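Local coordinates for TTHB210-like domain-containing protein (Thermus thermophilus, PDB 3VG8), which is of unknown function but assembles into a novel homodecamer and is controlled by the sigma-E/anti-sigma-E regulatory system, at residues P12-D24 / E30-L42. The protein carries 1 engineered substitution. Residues are numbered along the deposited sequence; the frame is centred on the assembly and turned at random.
Sequences PNFIPGLGTLYVD and EGPFLAYDRAGNL
The extended chain of Arg38 crosses one face of the Phe14 ring at about a right angle: CG of Arg38 stands 3.8 Å from the ring centroid and almost on the ring normal, a CH-pi contact, while the guanidinium lays a face over CD2 of Phe14, with Arg38 CZ 3.3 Å from that atom. The guanidinium is inclined to the ring, 36° between the planes, and not stacked parallel to it. Phe14 reaches it with CG anti to the backbone N (chi1 177°), and Tyr36 O, Asp37 CA and Thr20 OG1 line the ring's edge. Water 1 lies in the guanidinium plane and joins Arg38 NH2 to Phe14 O, while Arg38 NE forms a salt bridge with Glu112. With an alanine here in place of Phe14, the CG and guanidinium of Arg38 would probably lose the face they lie on, leaving a gap and the group freer to turn. On the Phe33 ring, Val23 CB sits over one face, 4.0 Å from the centroid and offset toward the rim. Tyr36 has Leu42 CD1 over one face and Thr20 O at its edge. Beside Phe33 and Val23, Leu21 CD2 meets Ala35 CB at 3.7 Å.

Four backbone bonds fix the pairing. Thr20 N to Tyr36 O is 2.8 Å and Tyr36 N to Thr20 O 2.9 Å; Tyr22 and Leu34 exchange the other two, the one from Tyr22 N being more bent. Water 2 links Thr20 OG1 to Asp37 O. The bond from Ala39 N to Asp37 OD1 makes an Asx turn in the type I turn 37-40, and Asn41 N reaches the same oxygen from the opposite face. The reciprocal bonds between consecutive strands, with axes 4.6 Å apart at 155°, make an antiparallel beta hairpin, whose outer strand, 20-23, pairs with a strand of a second subunit and continues the sheet across the interface.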
loop_
_atom_site.group_PDB
_atom_site.type_symbol
_atom_site.label_atom_id
_atom_site.label_comp_id
_atom_site.label_asym_id
_atom_site.label_seq_id
_atom_site.Cartn_x
_atom_site.Cartn_y
_atom_site.Cartn_z
ATOM N N PRO F 12 20.544 31.758 12.937
ATOM C CA PRO F 12 21.336 31.100 13.979
ATOM C C PRO F 12 21.935 29.810 13.457
ATOM O O PRO F 12 21.451 29.245 12.482
ATOM C CB PRO F 12 20.319 30.859 15.094
ATOM C CG PRO F 12 19.029 30.713 14.346
ATOM C CD PRO F 12 19.125 31.824 13.323
ATOM N N ASN F 13 22.997 29.351 14.105
ATOM C CA ASN F 13 23.663 28.124 13.695
ATOM C C ASN F 13 22.691 26.957 13.872
ATOM O O ASN F 13 22.099 26.792 14.934
ATOM C CB ASN F 13 24.908 27.899 14.559
ATOM C CG ASN F 13 26.091 27.380 13.760
ATOM O OD1 ASN F 13 26.575 28.045 12.837
ATOM N ND2 ASN F 13 26.570 26.191 14.113
ATOM N N PHE F 14 22.528 26.153 12.829
ATOM C CA PHE F 14 21.632 25.009 12.901
ATOM C C PHE F 14 22.386 23.790 12.396
ATOM O O PHE F 14 22.909 23.796 11.281
ATOM C CB PHE F 14 20.382 25.262 12.042
ATOM C CG PHE F 14 19.418 24.090 11.986
ATOM C CD1 PHE F 14 18.377 23.977 12.908
ATOM C CD2 PHE F 14 19.524 23.127 10.978
ATOM C CE1 PHE F 14 17.457 22.941 12.817
ATOM C CE2 PHE F 14 18.603 22.088 10.883
ATOM C CZ PHE F 14 17.567 21.997 11.805
ATOM N N ILE F 15 22.458 22.745 13.215
ATOM C CA ILE F 15 23.154 21.534 12.792
ATOM C C ILE F 15 22.166 20.421 12.500
ATOM O O ILE F 15 21.351 20.039 13.350
ATOM C CB ILE F 15 24.188 21.056 13.855
ATOM C CG1 ILE F 15 25.301 22.092 13.997
ATOM C CG2 ILE F 15 24.787 19.710 13.464
ATOM C CD1 ILE F 15 24.886 23.302 14.752
ATOM N N PRO F 16 22.221 19.887 11.272
ATOM C CA PRO F 16 21.345 18.814 10.824
ATOM C C PRO F 16 21.426 17.645 11.793
ATOM O O PRO F 16 22.507 17.120 12.053
ATOM C CB PRO F 16 21.905 18.486 9.437
ATOM C CG PRO F 16 22.359 19.824 8.960
ATOM C CD PRO F 16 23.104 20.329 10.181
ATOM N N GLY F 17 20.281 17.250 12.334
ATOM C CA GLY F 17 20.258 16.153 13.274
ATOM C C GLY F 17 20.346 16.603 14.725
ATOM O O GLY F 17 20.073 15.811 15.616
ATOM N N LEU F 18 20.733 17.854 14.966
ATOM C CA LEU F 18 20.839 18.397 16.337
ATOM C C LEU F 18 19.954 19.623 16.570
ATOM O O LEU F 18 19.404 19.806 17.651
ATOM C CB LEU F 18 22.270 18.810 16.649
ATOM C CG LEU F 18 23.344 17.718 16.711
ATOM C CD1 LEU F 18 24.692 18.392 16.899
ATOM C CD2 LEU F 18 23.059 16.740 17.855
ATOM N N GLY F 19 19.836 20.460 15.543
ATOM C CA GLY F 19 19.047 21.679 15.632
ATOM C C GLY F 19 19.906 22.823 16.148
ATOM O O GLY F 19 21.139 22.767 16.088
ATOM N N THR F 20 19.259 23.870 16.642
ATOM C CA THR F 20 19.979 25.005 17.207
ATOM C C THR F 20 20.008 24.725 18.700
ATOM O O THR F 20 18.959 24.664 19.346
ATOM C CB THR F 20 19.245 26.320 16.938
ATOM O OG1 THR F 20 19.123 26.496 15.524
ATOM C CG2 THR F 20 20.010 27.495 17.540
ATOM N N LEU F 21 21.211 24.547 19.231
ATOM C CA LEU F 21 21.410 24.199 20.640
ATOM C C LEU F 21 21.751 25.317 21.598
ATOM O O LEU F 21 22.527 26.219 21.286
ATOM C CB LEU F 21 22.518 23.155 20.765
ATOM C CG LEU F 21 22.241 21.763 20.213
ATOM C CD1 LEU F 21 23.522 20.927 20.302
ATOM C CD2 LEU F 21 21.116 21.123 21.010
ATOM N N TYR F 22 21.190 25.213 22.791
ATOM C CA TYR F 22 21.440 26.177 23.834
ATOM C C TYR F 22 21.427 25.476 25.176
ATOM O O TYR F 22 20.683 24.524 25.389
ATOM C CB TYR F 22 20.395 27.301 23.783
ATOM C CG TYR F 22 20.664 28.261 22.636
ATOM C CD1 TYR F 22 21.950 28.777 22.434
ATOM C CD2 TYR F 22 19.664 28.613 21.722
ATOM C CE1 TYR F 22 22.244 29.612 21.351
ATOM C CE2 TYR F 22 19.946 29.453 20.632
ATOM C CZ TYR F 22 21.243 29.944 20.458
ATOM O OH TYR F 22 21.560 30.755 19.394
ATOM N N VAL F 23 22.279 25.928 26.078
ATOM C CA VAL F 23 22.314 25.324 27.393
ATOM C C VAL F 23 22.743 26.370 28.396
ATOM O O VAL F 23 23.460 27.306 28.049
ATOM C CB VAL F 23 23.312 24.136 27.451
ATOM C CG1 VAL F 23 24.736 24.624 27.203
ATOM C CG2 VAL F 23 23.220 23.445 28.801
ATOM N N ASP F 24 22.281 26.231 29.632
ATOM C CA ASP F 24 22.692 27.159 30.681
ATOM C C ASP F 24 24.074 26.663 31.105
ATOM O O ASP F 24 24.199 25.555 31.631
ATOM C CB ASP F 24 21.721 27.108 31.861
ATOM C CG ASP F 24 22.137 28.022 33.005
ATOM O OD1 ASP F 24 21.287 28.275 33.880
ATOM O OD2 ASP F 24 23.307 28.481 33.033
ATOM N N GLU F 30 25.930 18.099 32.649
ATOM C CA GLU F 30 24.643 17.453 32.396
ATOM C C GLU F 30 23.631 18.242 31.577
ATOM O O GLU F 30 22.916 17.667 30.757
ATOM C CB GLU F 30 23.957 17.062 33.699
ATOM C CG GLU F 30 24.702 16.048 34.525
ATOM C CD GLU F 30 25.702 16.705 35.461
ATOM O OE1 GLU F 30 26.402 15.961 36.179
ATOM O OE2 GLU F 30 25.781 17.956 35.482
ATOM N N GLY F 31 23.540 19.543 31.831
ATOM C CA GLY F 31 22.588 20.363 31.116
ATOM C C GLY F 31 21.306 20.572 31.898
ATOM O O GLY F 31 21.360 20.810 33.098
ATOM N N PRO F 32 20.130 20.380 31.275
ATOM C CA PRO F 32 19.899 19.963 29.889
ATOM C C PRO F 32 20.126 20.959 28.751
ATOM O O PRO F 32 20.113 22.178 28.946
ATOM C CB PRO F 32 18.453 19.483 29.927
ATOM C CG PRO F 32 17.823 20.474 30.849
ATOM C CD PRO F 32 18.849 20.631 31.960
ATOM N N PHE F 33 20.346 20.400 27.560
ATOM C CA PHE F 33 20.520 21.187 26.356
ATOM C C PHE F 33 19.132 21.291 25.718
ATOM O O PHE F 33 18.337 20.339 25.757
ATOM C CB PHE F 33 21.462 20.495 25.378
ATOM C CG PHE F 33 22.900 20.509 25.797
ATOM C CD1 PHE F 33 23.322 19.786 26.906
ATOM C CD2 PHE F 33 23.848 21.215 25.049
ATOM C CE1 PHE F 33 24.669 19.757 27.265
ATOM C CE2 PHE F 33 25.202 21.191 25.396
ATOM C CZ PHE F 33 25.613 20.462 26.502
ATOM N N LEU F 34 18.833 22.449 25.146
ATOM C CA LEU F 34 17.555 22.661 24.495
ATOM C C LEU F 34 17.829 22.738 22.991
ATOM O O LEU F 34 18.673 23.510 22.547
ATOM C CB LEU F 34 16.924 23.954 24.999
ATOM C CG LEU F 34 16.818 24.077 26.524
ATOM C CD1 LEU F 34 16.307 25.464 26.895
ATOM C CD2 LEU F 34 15.878 23.021 27.080
ATOM N N ALA F 35 17.123 21.918 22.217
ATOM C CA ALA F 35 17.301 21.886 20.765
ATOM C C ALA F 35 16.083 22.486 20.079
ATOM O O ALA F 35 14.967 21.986 20.229
ATOM C CB ALA F 35 17.502 20.453 20.278
ATOM N N TYR F 36 16.323 23.544 19.308
ATOM C CA TYR F 36 15.273 24.244 18.582
ATOM C C TYR F 36 15.343 23.960 17.089
ATOM O O TYR F 36 16.426 23.666 16.567
ATOM C CB TYR F 36 15.426 25.750 18.805
ATOM C CG TYR F 36 15.207 26.182 20.239
ATOM C CD1 TYR F 36 16.230 26.072 21.193
ATOM C CD2 TYR F 36 13.957 26.651 20.656
ATOM C CE1 TYR F 36 16.008 26.410 22.526
ATOM C CE2 TYR F 36 13.722 26.998 21.991
ATOM C CZ TYR F 36 14.748 26.872 22.917
ATOM O OH TYR F 36 14.510 27.194 24.235
ATOM N N ASP F 37 14.205 24.048 16.393
ATOM C CA ASP F 37 14.233 23.840 14.950
ATOM C C ASP F 37 14.480 25.180 14.238
ATOM O O ASP F 37 14.750 26.193 14.885
ATOM C CB ASP F 37 12.953 23.177 14.434
ATOM C CG ASP F 37 11.692 23.977 14.739
ATOM O OD1 ASP F 37 11.755 25.230 14.905
ATOM O OD2 ASP F 37 10.618 23.325 14.794
ATOM N N ARG F 38 14.412 25.185 12.913
ATOM C CA ARG F 38 14.661 26.415 12.159
ATOM C C ARG F 38 13.628 27.510 12.406
ATOM O O ARG F 38 13.884 28.675 12.127
ATOM C CB ARG F 38 14.746 26.107 10.650
ATOM C CG ARG F 38 15.962 25.254 10.238
ATOM C CD ARG F 38 16.137 25.249 8.716
ATOM N NE ARG F 38 17.128 24.290 8.223
ATOM C CZ ARG F 38 18.445 24.493 8.225
ATOM N NH1 ARG F 38 18.943 25.621 8.698
ATOM N NH2 ARG F 38 19.262 23.564 7.752
ATOM N N ALA F 39 12.470 27.139 12.943
ATOM C CA ALA F 39 11.406 28.097 13.208
ATOM C C ALA F 39 11.539 28.658 14.622
ATOM O O ALA F 39 10.782 29.530 15.036
ATOM C CB ALA F 39 10.024 27.423 13.026
ATOM N N GLY F 40 12.489 28.131 15.377
ATOM C CA GLY F 40 12.669 28.631 16.722
ATOM C C GLY F 40 11.800 27.938 17.752
ATOM O O GLY F 40 11.713 28.415 18.886
ATOM N N ASN F 41 11.158 26.839 17.360
ATOM C CA ASN F 41 10.325 26.051 18.273
ATOM C C ASN F 41 11.230 25.052 19.016
ATOM O O ASN F 41 12.133 24.462 18.413
ATOM C CB ASN F 41 9.296 25.229 17.500
ATOM C CG ASN F 41 8.355 26.082 16.698
ATOM O OD1 ASN F 41 7.779 27.025 17.219
ATOM N ND2 ASN F 41 8.189 25.753 15.417
ATOM N N LEU F 42 10.982 24.859 20.305
ATOM C CA LEU F 42 11.747 23.906 21.101
ATOM C C LEU F 42 11.301 22.482 20.732
ATOM O O LEU F 42 10.134 22.122 20.880
ATOM C CB LEU F 42 11.511 24.143 22.585
ATOM C CG LEU F 42 12.179 23.137 23.533
ATOM C CD1 LEU F 42 13.693 23.196 23.387
ATOM C CD2 LEU F 42 11.760 23.464 24.983
HETATM O O HOH W 1 22.258 24.327 8.250
HETATM O O HOH W 2 16.926 27.787 14.778
HETATM O O HOH W 3 20.601 24.024 30.829
#